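PDB 3NDN: O-succinylhomoserine sulfhydrylase from Mycobacterium tuberculosis, which probably catalyses the pyridoxal-phosphate-dependent formation of L-homocysteine from O-succinyl-L-homoserine and hydrogen sulfide, a step of methionine biosynthesis. Local coordinates for residues 46-51 / 266-271; 87-92 / 273-278; 149-152 / 158-161; 191-196 / 217-222; 292-297 / 404-409. All blocks are in the same frame, centred on the assembly; numbering follows the deposited sequence.

Contact 1 of 5, residues 46-51 / 266-271; sequences EAMYLT and NAWVLL
Met48 and Trp268 meet at about a right angle in a Met-aromatic contact, where the N-terminal loop of this fold type I enzyme lies against helix 264-273. The methionine methyl makes the touch: CE is 3.5 Å from Trp268 CD2 and equally near CE3, approaching the indole obliquely. The sulfur stands farther back, with SD 5.5 Å from the centroid of the five-membered ring of Trp268 and 30° off its normal, so the contact is carried by the methyl more than by the sulfur. Met48 is extended through chi1 and chi2 and bends only at chi3 (-75°), and this last turn swings CE over to the indole.

One helical turn further on, Glu46 and Leu271 run past each other in opposite directions. Leu271 CD1 lies 3.7 Å from Glu46 CG, so the aliphatic part of the glutamate does the packing while its carboxylate goes elsewhere: OE2 forms salt bridges with Arg89 and with Lys364 of the third subunit, and OE1 one with Lys272. The second subunit also closes on this region, its Leu50 packing on Trp268.

No direct hydrogen bond joins the two segments. A water in the plane of the indole bridges them instead, accepting from Trp268 NE1 (2.9 Å) and donating to the backbone Glu46 O (2.9 Å).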
# COMPACT_ATOMS: atom_id res chain seq x y z
N GLU A 46 -9.09 6.75 8.48
CA GLU A 46 -7.94 7.66 8.38
C GLU A 46 -7.23 7.67 7.00
O GLU A 46 -6.85 6.63 6.47
CB GLU A 46 -6.93 7.39 9.51
CG GLU A 46 -7.47 7.62 10.96
CD GLU A 46 -8.32 6.46 11.51
OE1 GLU A 46 -8.75 5.55 10.75
OE2 GLU A 46 -8.56 6.46 12.74
N ALA A 47 -7.09 8.87 6.42
CA ALA A 47 -6.49 9.04 5.10
C ALA A 47 -4.96 8.90 5.08
O ALA A 47 -4.28 9.21 6.07
CB ALA A 47 -6.89 10.41 4.53
N MET A 48 -4.42 8.46 3.93
CA MET A 48 -2.95 8.30 3.75
C MET A 48 -2.41 9.31 2.74
O MET A 48 -2.75 9.23 1.56
CB MET A 48 -2.64 6.87 3.25
CG MET A 48 -1.15 6.49 3.26
SD MET A 48 -0.81 5.03 2.24
CE MET A 48 -1.43 3.70 3.27
N TYR A 49 -1.53 10.21 3.20
CA TYR A 49 -0.96 11.28 2.36
C TYR A 49 0.46 10.95 1.91
O TYR A 49 1.45 11.41 2.51
CB TYR A 49 -1.06 12.67 3.06
CG TYR A 49 -2.49 13.15 3.30
CD1 TYR A 49 -3.18 13.89 2.32
CD2 TYR A 49 -3.16 12.88 4.50
CE1 TYR A 49 -4.51 14.30 2.52
CE2 TYR A 49 -4.49 13.29 4.71
CZ TYR A 49 -5.14 14.03 3.72
OH TYR A 49 -6.45 14.46 3.88
N LEU A 50 0.55 10.17 0.84
CA LEU A 50 1.85 9.81 0.24
C LEU A 50 2.33 10.99 -0.61
O LEU A 50 2.13 11.02 -1.82
CB LEU A 50 1.77 8.52 -0.60
CG LEU A 50 1.39 7.24 0.16
CD1 LEU A 50 1.35 6.00 -0.75
CD2 LEU A 50 2.34 7.01 1.33
N THR A 51 2.98 11.94 0.06
CA THR A 51 3.58 13.11 -0.58
C THR A 51 4.86 13.45 0.20
O THR A 51 4.89 13.34 1.45
CB THR A 51 2.61 14.32 -0.60
OG1 THR A 51 3.10 15.31 -1.51
CG2 THR A 51 2.44 14.96 0.81
N ASN A 266 3.90 3.33 6.52
CA ASN A 266 4.12 2.64 7.81
C ASN A 266 3.26 3.30 8.92
O ASN A 266 2.72 2.61 9.78
CB ASN A 266 5.61 2.65 8.21
CG ASN A 266 6.47 1.75 7.32
OD1 ASN A 266 6.20 1.59 6.11
ND2 ASN A 266 7.51 1.17 7.91
N ALA A 267 3.15 4.63 8.88
CA ALA A 267 2.38 5.39 9.87
C ALA A 267 0.90 4.97 9.85
O ALA A 267 0.27 4.85 10.91
CB ALA A 267 2.51 6.92 9.61
N TRP A 268 0.36 4.75 8.66
CA TRP A 268 -1.03 4.26 8.49
C TRP A 268 -1.17 2.84 9.10
O TRP A 268 -2.10 2.59 9.89
CB TRP A 268 -1.42 4.27 7.01
CG TRP A 268 -2.75 3.64 6.67
CD1 TRP A 268 -3.99 4.21 6.82
CD2 TRP A 268 -2.97 2.35 6.11
NE1 TRP A 268 -4.97 3.34 6.38
CE2 TRP A 268 -4.36 2.18 5.95
CE3 TRP A 268 -2.11 1.30 5.74
CZ2 TRP A 268 -4.93 1.02 5.41
CZ3 TRP A 268 -2.67 0.13 5.20
CH2 TRP A 268 -4.07 0.00 5.05
N VAL A 269 -0.24 1.95 8.77
CA VAL A 269 -0.24 0.60 9.36
C VAL A 269 -0.27 0.62 10.92
O VAL A 269 -1.09 -0.07 11.55
CB VAL A 269 0.94 -0.29 8.85
CG1 VAL A 269 0.96 -1.65 9.60
CG2 VAL A 269 0.84 -0.51 7.34
N LEU A 270 0.61 1.44 11.50
CA LEU A 270 0.77 1.53 12.94
C LEU A 270 -0.39 2.21 13.68
O LEU A 270 -0.77 1.75 14.74
CB LEU A 270 2.12 2.18 13.30
CG LEU A 270 3.36 1.44 12.79
CD1 LEU A 270 4.66 2.19 13.13
CD2 LEU A 270 3.43 -0.00 13.32
N LEU A 271 -0.94 3.30 13.14
CA LEU A 271 -2.08 3.99 13.78
C LEU A 271 -3.35 3.13 13.80
O LEU A 271 -4.17 3.23 14.74
CB LEU A 271 -2.34 5.39 13.11
CG LEU A 271 -2.94 5.51 11.70
CD1 LEU A 271 -4.53 5.47 11.75
CD2 LEU A 271 -2.49 6.79 10.98
O HOH W 1 -7.78 3.90 6.63

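Contact 2 of 5, residues 87-92 / 273-278; sequences EERLRL and GLETLA
With CG anti to the backbone N and chi2 also extended, Arg89 reaches out from helix 81-94 alongside Leu274, then bends at chi3 (-67°), which brings the guanidinium to Glu275. Glu275 is itself extended beyond CG, which carries its carboxylate to Arg89 NH2.

The apolar stems pass in opposite directions. Leu274 CD1 is 3.8 Å from Arg89 CG, and Arg89 CD is 3.9 Å from Leu274 CB. The same CD1 methyl also lies against the start of the next residue, 3.9 Å from the backbone Leu90 N and 4.2 Å from Leu90 CB, so it sits where two consecutive residues of the helix meet.

Beyond the stems, Arg89 NH2 donates to Glu275 OE2 at 3.2 Å, forming a salt bridge. The bond is long and bent (138° at the hydrogen) and falls on the anti lone pair of OE2, with the acceptor tilted from the guanidinium plane; the two planar groups are turned 49° apart. Neither partner depends on it alone. Arg89 NH2 is shared with the carbonyl of Leu271, NH1 binds Glu46 and NE the carbonyl of Gly34, while Glu275 OE2 has salt bridges with Lys272 and with Lys364 of the third subunit, whose Gln232 takes OE1.

In this fold type I PLP enzyme the contact joins helix 81-94 to the turn that precedes the long helix 277-296. Leu274 also packs on Phe86 and Ile93 of helix 81-94 and on Ile229 in a loop; strand 98-102 follows helix 81-94 in the chain, and Glu87 and Arg91 lie against it.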
# COMPACT_ATOMS: atom_id res chain seq x y z
N GLU A 87 1.46 9.91 15.78
CA GLU A 87 2.16 10.59 16.90
C GLU A 87 1.16 10.99 18.00
O GLU A 87 1.40 10.76 19.19
CB GLU A 87 2.92 11.83 16.43
CG GLU A 87 4.23 11.57 15.65
CD GLU A 87 4.80 12.82 14.94
OE1 GLU A 87 4.04 13.81 14.75
OE2 GLU A 87 6.01 12.81 14.56
N GLU A 88 0.04 11.60 17.60
CA GLU A 88 -0.93 12.09 18.58
C GLU A 88 -1.74 10.99 19.26
O GLU A 88 -2.02 11.06 20.47
CB GLU A 88 -1.83 13.16 17.97
CG GLU A 88 -2.90 13.73 18.92
CD GLU A 88 -2.37 14.77 19.91
OE1 GLU A 88 -1.13 15.04 19.92
OE2 GLU A 88 -3.21 15.33 20.66
N ARG A 89 -2.11 9.95 18.50
CA ARG A 89 -2.80 8.79 19.08
C ARG A 89 -1.94 8.10 20.15
O ARG A 89 -2.43 7.79 21.25
CB ARG A 89 -3.26 7.81 17.98
CG ARG A 89 -4.12 6.62 18.47
CD ARG A 89 -4.83 5.89 17.29
NE ARG A 89 -5.84 6.75 16.67
CZ ARG A 89 -6.63 6.40 15.64
NH1 ARG A 89 -7.52 7.28 15.17
NH2 ARG A 89 -6.52 5.20 15.08
N LEU A 90 -0.65 7.87 19.87
CA LEU A 90 0.25 7.25 20.85
C LEU A 90 0.47 8.19 22.06
O LEU A 90 0.51 7.73 23.20
CB LEU A 90 1.62 6.86 20.21
CG LEU A 90 2.68 6.15 21.07
CD1 LEU A 90 2.15 4.87 21.76
CD2 LEU A 90 4.00 5.88 20.29
N ARG A 91 0.58 9.49 21.81
CA ARG A 91 0.77 10.49 22.88
C ARG A 91 -0.43 10.48 23.84
O ARG A 91 -0.26 10.55 25.07
CB ARG A 91 0.98 11.91 22.29
CG ARG A 91 1.41 13.00 23.34
CD ARG A 91 1.10 14.46 22.85
NE ARG A 91 -0.34 14.72 22.68
CZ ARG A 91 -1.25 14.76 23.66
NH1 ARG A 91 -0.92 14.54 24.94
NH2 ARG A 91 -2.53 15.01 23.35
N LEU A 92 -1.63 10.38 23.28
CA LEU A 92 -2.88 10.30 24.06
C LEU A 92 -2.93 9.05 24.93
O LEU A 92 -3.27 9.15 26.12
CB LEU A 92 -4.14 10.36 23.18
CG LEU A 92 -4.48 11.77 22.64
CD1 LEU A 92 -5.41 11.70 21.42
CD2 LEU A 92 -5.11 12.65 23.74
N GLY A 273 -3.07 -0.15 13.90
CA GLY A 273 -2.70 -1.17 14.93
C GLY A 273 -3.02 -0.71 16.35
O GLY A 273 -3.35 -1.52 17.24
N LEU A 274 -2.93 0.60 16.58
CA LEU A 274 -3.17 1.16 17.92
C LEU A 274 -4.65 1.01 18.35
O LEU A 274 -4.97 0.97 19.54
CB LEU A 274 -2.73 2.62 17.99
CG LEU A 274 -1.21 2.92 18.07
CD1 LEU A 274 -1.01 4.44 17.96
CD2 LEU A 274 -0.57 2.37 19.36
N GLU A 275 -5.54 0.86 17.38
CA GLU A 275 -7.00 0.67 17.68
C GLU A 275 -7.29 -0.64 18.42
O GLU A 275 -8.21 -0.69 19.24
CB GLU A 275 -7.84 0.72 16.41
CG GLU A 275 -7.77 2.08 15.67
CD GLU A 275 -8.64 2.16 14.43
OE1 GLU A 275 -9.47 1.23 14.17
OE2 GLU A 275 -8.53 3.18 13.70
N THR A 276 -6.54 -1.69 18.11
CA THR A 276 -6.74 -3.01 18.75
C THR A 276 -5.73 -3.38 19.85
O THR A 276 -5.77 -4.51 20.41
CB THR A 276 -6.74 -4.17 17.70
OG1 THR A 276 -5.51 -4.15 16.96
CG2 THR A 276 -7.92 -4.05 16.73
N LEU A 277 -4.83 -2.46 20.20
CA LEU A 277 -3.76 -2.77 21.16
C LEU A 277 -4.29 -3.27 22.51
O LEU A 277 -3.81 -4.30 23.03
CB LEU A 277 -2.81 -1.56 21.36
CG LEU A 277 -1.52 -1.66 22.22
CD1 LEU A 277 -0.50 -2.66 21.65
CD2 LEU A 277 -0.87 -0.30 22.36
N ALA A 278 -5.29 -2.57 23.05
CA ALA A 278 -5.87 -2.93 24.36
C ALA A 278 -6.35 -4.38 24.46
O ALA A 278 -5.93 -5.12 25.38
CB ALA A 278 -7.00 -1.94 24.75

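Contact 3 of 5, residues 149-152 / 158-161; sequences VFVD and QWER
Val151 sets its CG2 methyl over the centre of the six-membered ring of Trp159, 3.7 Å from the centroid and only 8° off the ring normal. These values define a CH-pi contact made over a face, and the two side chains cross at about a right angle. The other methyl, CG1, is directed at the backbone of the preceding helical residue, 3.6 Å from Gln158 O. Through its two branches the valine covers both the indole and the main chain of the helix.

Gln158 provides the polar half. Its CG is anti to the carbonyl carbon (chi1 -68°) and the chain is extended beyond, carrying the terminal amide to Asp152, where two hydrogen bonds hold it, one at each of its polar atoms. The backbone Asp152 N donates to Gln158 OE1 at 3.0 Å in a nearly straight bond, arriving from above the carbonyl plane. Gln158 NE2 in turn donates to Asp152 OD2 at 3.0 Å; the carboxylate oxygen lies in the amide plane and is approached on its anti side, somewhat out of the carboxylate plane. Amide and carboxylate are turned 72° apart.

Neighbours fix both ends: Asp152 OD1 makes a salt bridge with Arg127, Gln158 NE2 has a further bond to Asp155, and Trp159 NE1 donates to the carbonyl of Gly153.

Strand 147-151 is an edge strand of the seven-stranded sheet, and helix 156-162 folds back over it before the chain enters strand 169-173, which runs parallel beyond strand 122-126. The contact thus closes the turn at the start of a beta-alpha-beta crossover in the fold type I PLP domain.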
# COMPACT_ATOMS: atom_id res chain seq x y z
N VAL A 149 29.14 4.95 31.84
CA VAL A 149 29.36 4.07 32.98
C VAL A 149 28.22 3.06 33.13
O VAL A 149 27.05 3.44 33.16
CB VAL A 149 29.49 4.90 34.29
CG1 VAL A 149 29.78 4.00 35.48
CG2 VAL A 149 30.58 5.97 34.16
N PHE A 150 28.57 1.77 33.26
CA PHE A 150 27.57 0.70 33.38
C PHE A 150 27.39 0.26 34.84
O PHE A 150 28.34 0.29 35.62
CB PHE A 150 27.93 -0.50 32.51
CG PHE A 150 27.68 -0.29 31.03
CD1 PHE A 150 26.38 -0.32 30.51
CD2 PHE A 150 28.74 -0.09 30.14
CE1 PHE A 150 26.14 -0.12 29.15
CE2 PHE A 150 28.50 0.11 28.76
CZ PHE A 150 27.19 0.08 28.27
N VAL A 151 26.16 -0.10 35.21
CA VAL A 151 25.83 -0.67 36.52
C VAL A 151 24.97 -1.91 36.36
O VAL A 151 24.34 -2.11 35.31
CB VAL A 151 25.06 0.34 37.43
CG1 VAL A 151 25.91 1.58 37.73
CG2 VAL A 151 23.71 0.73 36.82
N ASP A 152 24.91 -2.75 37.39
CA ASP A 152 23.93 -3.84 37.43
C ASP A 152 22.57 -3.26 37.81
O ASP A 152 22.40 -2.74 38.92
CB ASP A 152 24.33 -4.95 38.40
CG ASP A 152 25.63 -5.65 38.01
OD1 ASP A 152 25.87 -5.90 36.81
OD2 ASP A 152 26.41 -5.97 38.94
N GLN A 158 24.73 0.41 43.54
CA GLN A 158 25.58 0.69 42.38
C GLN A 158 25.08 1.93 41.64
O GLN A 158 25.88 2.75 41.17
CB GLN A 158 25.65 -0.49 41.41
CG GLN A 158 26.36 -1.72 41.94
CD GLN A 158 26.49 -2.82 40.89
OE1 GLN A 158 26.82 -2.57 39.73
NE2 GLN A 158 26.22 -4.06 41.30
N TRP A 159 23.75 2.06 41.54
CA TRP A 159 23.11 3.27 41.00
C TRP A 159 23.52 4.49 41.84
O TRP A 159 23.83 5.55 41.30
CB TRP A 159 21.58 3.13 41.00
CG TRP A 159 20.96 2.29 39.85
CD1 TRP A 159 20.37 1.05 39.97
CD2 TRP A 159 20.85 2.64 38.46
NE1 TRP A 159 19.91 0.62 38.74
CE2 TRP A 159 20.20 1.57 37.80
CE3 TRP A 159 21.25 3.76 37.70
CZ2 TRP A 159 19.94 1.57 36.41
CZ3 TRP A 159 21.00 3.76 36.32
CH2 TRP A 159 20.34 2.68 35.69
N GLU A 160 23.50 4.34 43.16
CA GLU A 160 23.84 5.45 44.05
C GLU A 160 25.28 5.91 43.84
O GLU A 160 25.54 7.11 43.70
CB GLU A 160 23.55 5.10 45.52
CG GLU A 160 23.75 6.27 46.48
CD GLU A 160 22.90 6.17 47.74
OE1 GLU A 160 22.39 5.07 48.05
OE2 GLU A 160 22.73 7.21 48.41
N ARG A 161 26.22 4.96 43.77
CA ARG A 161 27.64 5.28 43.56
C ARG A 161 27.93 5.94 42.20
O ARG A 161 28.69 6.90 42.13
CB ARG A 161 28.54 4.05 43.78
CG ARG A 161 28.57 3.59 45.25
CD ARG A 161 29.67 2.55 45.52
NE ARG A 161 29.42 1.26 44.86
CZ ARG A 161 28.69 0.26 45.36
NH1 ARG A 161 28.10 0.38 46.55
NH2 ARG A 161 28.54 -0.86 44.68

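Contact 4 of 5, residues 191-196 / 217-222; sequences LAHAAG and GVDVVV
His193 and Asp219 supply the single hydrogen bond between these segments, a His-carboxylate pair in which NE2 donates to OD2 at 2.9 Å and 169°. The oxygen lies in the imidazole plane at the ring edge and receives the proton on its syn lone pair, while the ring and carboxylate planes are turned 63° apart. OD1 takes no equal share, being 3.6 Å from His193 NE2. The side chains come from opposite directions and tie helix 185-194 to the loop leading into strand 220-224 of the seven-stranded sheet of the PLP-binding domain.

The second approach is a close contact without a conventional hydrogen bond: His193 CE1 lies 3.2 Å from the backbone Gly217 O, near the ring plane, so the imidazole edge meets two oxygens.

Backbone bonds act within the helical segment. Gly196, with positive phi, ends the helix in a Schellman motif, and its N bonds back to His193 O at 3.2 Å.

Asp219 OD2 also accepts from the backbone N of Val199 in strand 198-202, so one oxygen serves two donors. A carboxylate on NE2 with a carbonyl beside CE1 would be expected to stabilise positive charge on the imidazole, and might raise its pKa at this exposed site.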
# COMPACT_ATOMS: atom_id res chain seq x y z
N LEU A 191 17.26 9.11 42.45
CA LEU A 191 18.73 9.28 42.40
C LEU A 191 19.22 10.04 41.17
O LEU A 191 20.21 10.77 41.25
CB LEU A 191 19.46 7.92 42.45
CG LEU A 191 19.35 7.01 43.68
CD1 LEU A 191 19.82 5.60 43.32
CD2 LEU A 191 20.15 7.56 44.89
N ALA A 192 18.56 9.83 40.03
CA ALA A 192 18.93 10.47 38.77
C ALA A 192 18.66 11.98 38.81
O ALA A 192 19.48 12.77 38.34
CB ALA A 192 18.18 9.83 37.58
N HIS A 193 17.52 12.37 39.39
CA HIS A 193 17.15 13.80 39.46
C HIS A 193 18.06 14.61 40.42
O HIS A 193 18.32 15.79 40.18
CB HIS A 193 15.66 13.97 39.78
CG HIS A 193 14.76 13.62 38.62
ND1 HIS A 193 13.39 13.54 38.74
CD2 HIS A 193 15.05 13.32 37.33
CE1 HIS A 193 12.87 13.20 37.57
NE2 HIS A 193 13.85 13.06 36.70
N ALA A 194 18.55 13.96 41.47
CA ALA A 194 19.52 14.59 42.39
C ALA A 194 20.87 14.85 41.71
O ALA A 194 21.59 15.77 42.08
CB ALA A 194 19.69 13.74 43.65
N ALA A 195 21.20 14.03 40.70
CA ALA A 195 22.41 14.22 39.88
C ALA A 195 22.22 15.15 38.66
O ALA A 195 23.17 15.36 37.89
CB ALA A 195 22.96 12.88 39.43
N GLY A 196 21.02 15.71 38.50
CA GLY A 196 20.74 16.60 37.35
C GLY A 196 20.43 15.90 36.02
O GLY A 196 20.34 16.56 34.97
N GLY A 217 7.67 9.79 37.29
CA GLY A 217 8.67 10.85 37.12
C GLY A 217 9.73 10.61 36.06
O GLY A 217 10.76 11.30 36.04
N VAL A 218 9.50 9.64 35.18
CA VAL A 218 10.42 9.40 34.06
C VAL A 218 10.30 10.62 33.11
O VAL A 218 9.21 11.16 32.94
CB VAL A 218 10.10 8.06 33.35
CG1 VAL A 218 10.82 7.92 32.06
CG2 VAL A 218 10.47 6.88 34.27
N ASP A 219 11.42 11.04 32.51
CA ASP A 219 11.43 12.23 31.65
C ASP A 219 11.11 11.92 30.18
O ASP A 219 10.50 12.75 29.49
CB ASP A 219 12.79 12.93 31.74
CG ASP A 219 13.12 13.35 33.18
OD1 ASP A 219 12.66 14.44 33.60
OD2 ASP A 219 13.81 12.57 33.88
N VAL A 220 11.55 10.75 29.71
CA VAL A 220 11.49 10.33 28.29
C VAL A 220 11.14 8.85 28.21
O VAL A 220 11.69 8.03 28.96
CB VAL A 220 12.87 10.56 27.57
CG1 VAL A 220 12.80 10.15 26.09
CG2 VAL A 220 13.33 12.02 27.69
N VAL A 221 10.23 8.49 27.29
CA VAL A 221 9.93 7.08 27.04
C VAL A 221 10.13 6.80 25.53
O VAL A 221 9.75 7.64 24.69
CB VAL A 221 8.48 6.69 27.50
CG1 VAL A 221 8.16 5.25 27.13
CG2 VAL A 221 8.33 6.88 29.01
N VAL A 222 10.77 5.67 25.22
CA VAL A 222 10.95 5.26 23.80
C VAL A 222 10.27 3.92 23.49
O VAL A 222 10.25 3.01 24.34
CB VAL A 222 12.47 5.20 23.35
CG1 VAL A 222 13.12 6.56 23.39
CG2 VAL A 222 13.25 4.20 24.20

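Contact 5 of 5, residues 292-297 / 404-409; sequences AEFLNG and DLIADI
Phe294 leaves its helix with CG anti to the backbone N (chi1 170°), which turns the ring from CB toward Ile406, the two side chains crossing at a slant. At CG the distance to Ile406 CG2 is 4.0 Å, and at CD1 it is 3.8 Å. CE1 comes nearest at 3.7 Å, and CZ at the tip is again 3.8 Å away. This near-equality around the ring shows the methyl to be centred: CG2 is 3.6 Å from the centroid and 8° off the ring normal, a CH-pi contact over one face.

The two helices, 277-296 and 402-413, pack side by side in the C-terminal part of the fold type I chain. Their short segments run in the same general direction, crossing at -28° with axes 11.2 Å apart, a spacing bridged by Phe294, Ile406 and Ile409.

At its edge the Phe294 ring meets a second isoleucine more loosely, CE2 being 4.5 Å from Ile409 CG2. That same methyl lies 4.1 Å from Leu295 CD2, where the two side chains cross at about a right angle. Leu295 also rests on Val301 and Val304 of strand 301-305, while Ile406 and Ile409 both touch Ile291, one turn earlier on the facing helix.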
# COMPACT_ATOMS: atom_id res chain seq x y z
N ALA A 292 2.98 -19.91 31.61
CA ALA A 292 4.01 -19.86 32.65
C ALA A 292 3.70 -20.84 33.79
O ALA A 292 4.59 -21.56 34.26
CB ALA A 292 4.15 -18.44 33.20
N GLU A 293 2.43 -20.88 34.21
CA GLU A 293 1.99 -21.81 35.25
C GLU A 293 2.08 -23.29 34.82
O GLU A 293 2.43 -24.17 35.62
CB GLU A 293 0.57 -21.43 35.72
CG GLU A 293 0.50 -20.08 36.44
CD GLU A 293 -0.92 -19.54 36.60
OE1 GLU A 293 -1.86 -20.09 35.98
OE2 GLU A 293 -1.10 -18.54 37.34
N PHE A 294 1.79 -23.56 33.54
CA PHE A 294 1.88 -24.92 32.99
C PHE A 294 3.33 -25.41 32.95
O PHE A 294 3.62 -26.54 33.37
CB PHE A 294 1.22 -25.01 31.59
CG PHE A 294 1.50 -26.31 30.87
CD1 PHE A 294 0.75 -27.46 31.17
CD2 PHE A 294 2.53 -26.39 29.94
CE1 PHE A 294 1.02 -28.66 30.52
CE2 PHE A 294 2.81 -27.60 29.29
CZ PHE A 294 2.05 -28.73 29.57
N LEU A 295 4.24 -24.56 32.48
CA LEU A 295 5.67 -24.86 32.47
C LEU A 295 6.23 -25.06 33.91
O LEU A 295 6.97 -26.01 34.16
CB LEU A 295 6.46 -23.79 31.71
CG LEU A 295 6.39 -23.85 30.17
CD1 LEU A 295 6.71 -22.49 29.51
CD2 LEU A 295 7.27 -24.96 29.59
N ASN A 296 5.82 -24.19 34.83
CA ASN A 296 6.24 -24.26 36.24
C ASN A 296 5.94 -25.62 36.88
O ASN A 296 6.71 -26.10 37.70
CB ASN A 296 5.59 -23.12 37.03
CG ASN A 296 6.16 -22.96 38.44
OD1 ASN A 296 7.37 -22.99 38.65
ND2 ASN A 296 5.28 -22.76 39.41
N GLY A 297 4.83 -26.24 36.48
CA GLY A 297 4.44 -27.54 37.01
C GLY A 297 4.89 -28.77 36.24
O GLY A 297 4.56 -29.89 36.62
N ASP A 404 -4.33 -25.03 22.38
CA ASP A 404 -3.58 -25.54 21.23
C ASP A 404 -2.07 -25.30 21.43
O ASP A 404 -1.25 -26.14 21.03
CB ASP A 404 -4.04 -24.87 19.91
CG ASP A 404 -5.46 -25.29 19.46
OD1 ASP A 404 -5.92 -26.41 19.77
OD2 ASP A 404 -6.13 -24.49 18.75
N LEU A 405 -1.71 -24.17 22.05
CA LEU A 405 -0.30 -23.84 22.33
C LEU A 405 0.31 -24.76 23.41
O LEU A 405 1.45 -25.23 23.27
CB LEU A 405 -0.14 -22.37 22.72
CG LEU A 405 -0.41 -21.31 21.62
CD1 LEU A 405 -0.56 -19.92 22.21
CD2 LEU A 405 0.71 -21.33 20.56
N ILE A 406 -0.45 -24.99 24.48
CA ILE A 406 -0.03 -25.92 25.55
C ILE A 406 0.18 -27.35 25.03
O ILE A 406 1.18 -27.99 25.37
CB ILE A 406 -0.99 -25.87 26.77
CG1 ILE A 406 -0.75 -24.56 27.55
CG2 ILE A 406 -0.76 -27.08 27.71
CD1 ILE A 406 -1.84 -24.16 28.53
N ALA A 407 -0.75 -27.84 24.21
CA ALA A 407 -0.59 -29.11 23.52
C ALA A 407 0.71 -29.21 22.70
O ALA A 407 1.38 -30.23 22.76
CB ALA A 407 -1.81 -29.41 22.62
N ASP A 408 1.05 -28.17 21.93
CA ASP A 408 2.28 -28.14 21.11
C ASP A 408 3.54 -28.15 21.98
O ASP A 408 4.52 -28.83 21.66
CB ASP A 408 2.28 -26.91 20.16
CG ASP A 408 3.32 -27.02 19.02
OD1 ASP A 408 3.53 -28.13 18.48
OD2 ASP A 408 3.89 -25.97 18.62
N ILE A 409 3.52 -27.39 23.08
CA ILE A 409 4.65 -27.35 24.01
C ILE A 409 4.83 -28.72 24.73
O ILE A 409 5.94 -29.23 24.82
CB ILE A 409 4.50 -26.19 25.03
CG1 ILE A 409 4.52 -24.83 24.30
CG2 ILE A 409 5.61 -26.22 26.10
CD1 ILE A 409 4.06 -23.65 25.21

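Contacts 1 and 2 form one network, their centres 13 Å apart, joined by Glu46 OE2 and Arg89 NH1 at 2.8 Å; both reach the third subunit. Contact 2 probably lies near the cofactor site, since Leu274 and Leu277 touch Ile229 and His228, just after Lys227, the predicted pyridoxal phosphate lysine. Contacts 3 and 4, with centres about 15 Å apart, reach the same seven-stranded sheet, at an edge strand and an inner one respectively, and meet where Trp159 CB is 3.8 Å from Leu191 CD1. Contact 5 shares helix 277-296 with contact 2, their centres about 31 Å apart; this long helix leads from the PLP-binding domain toward the C-terminal sheet, as is usual in this family.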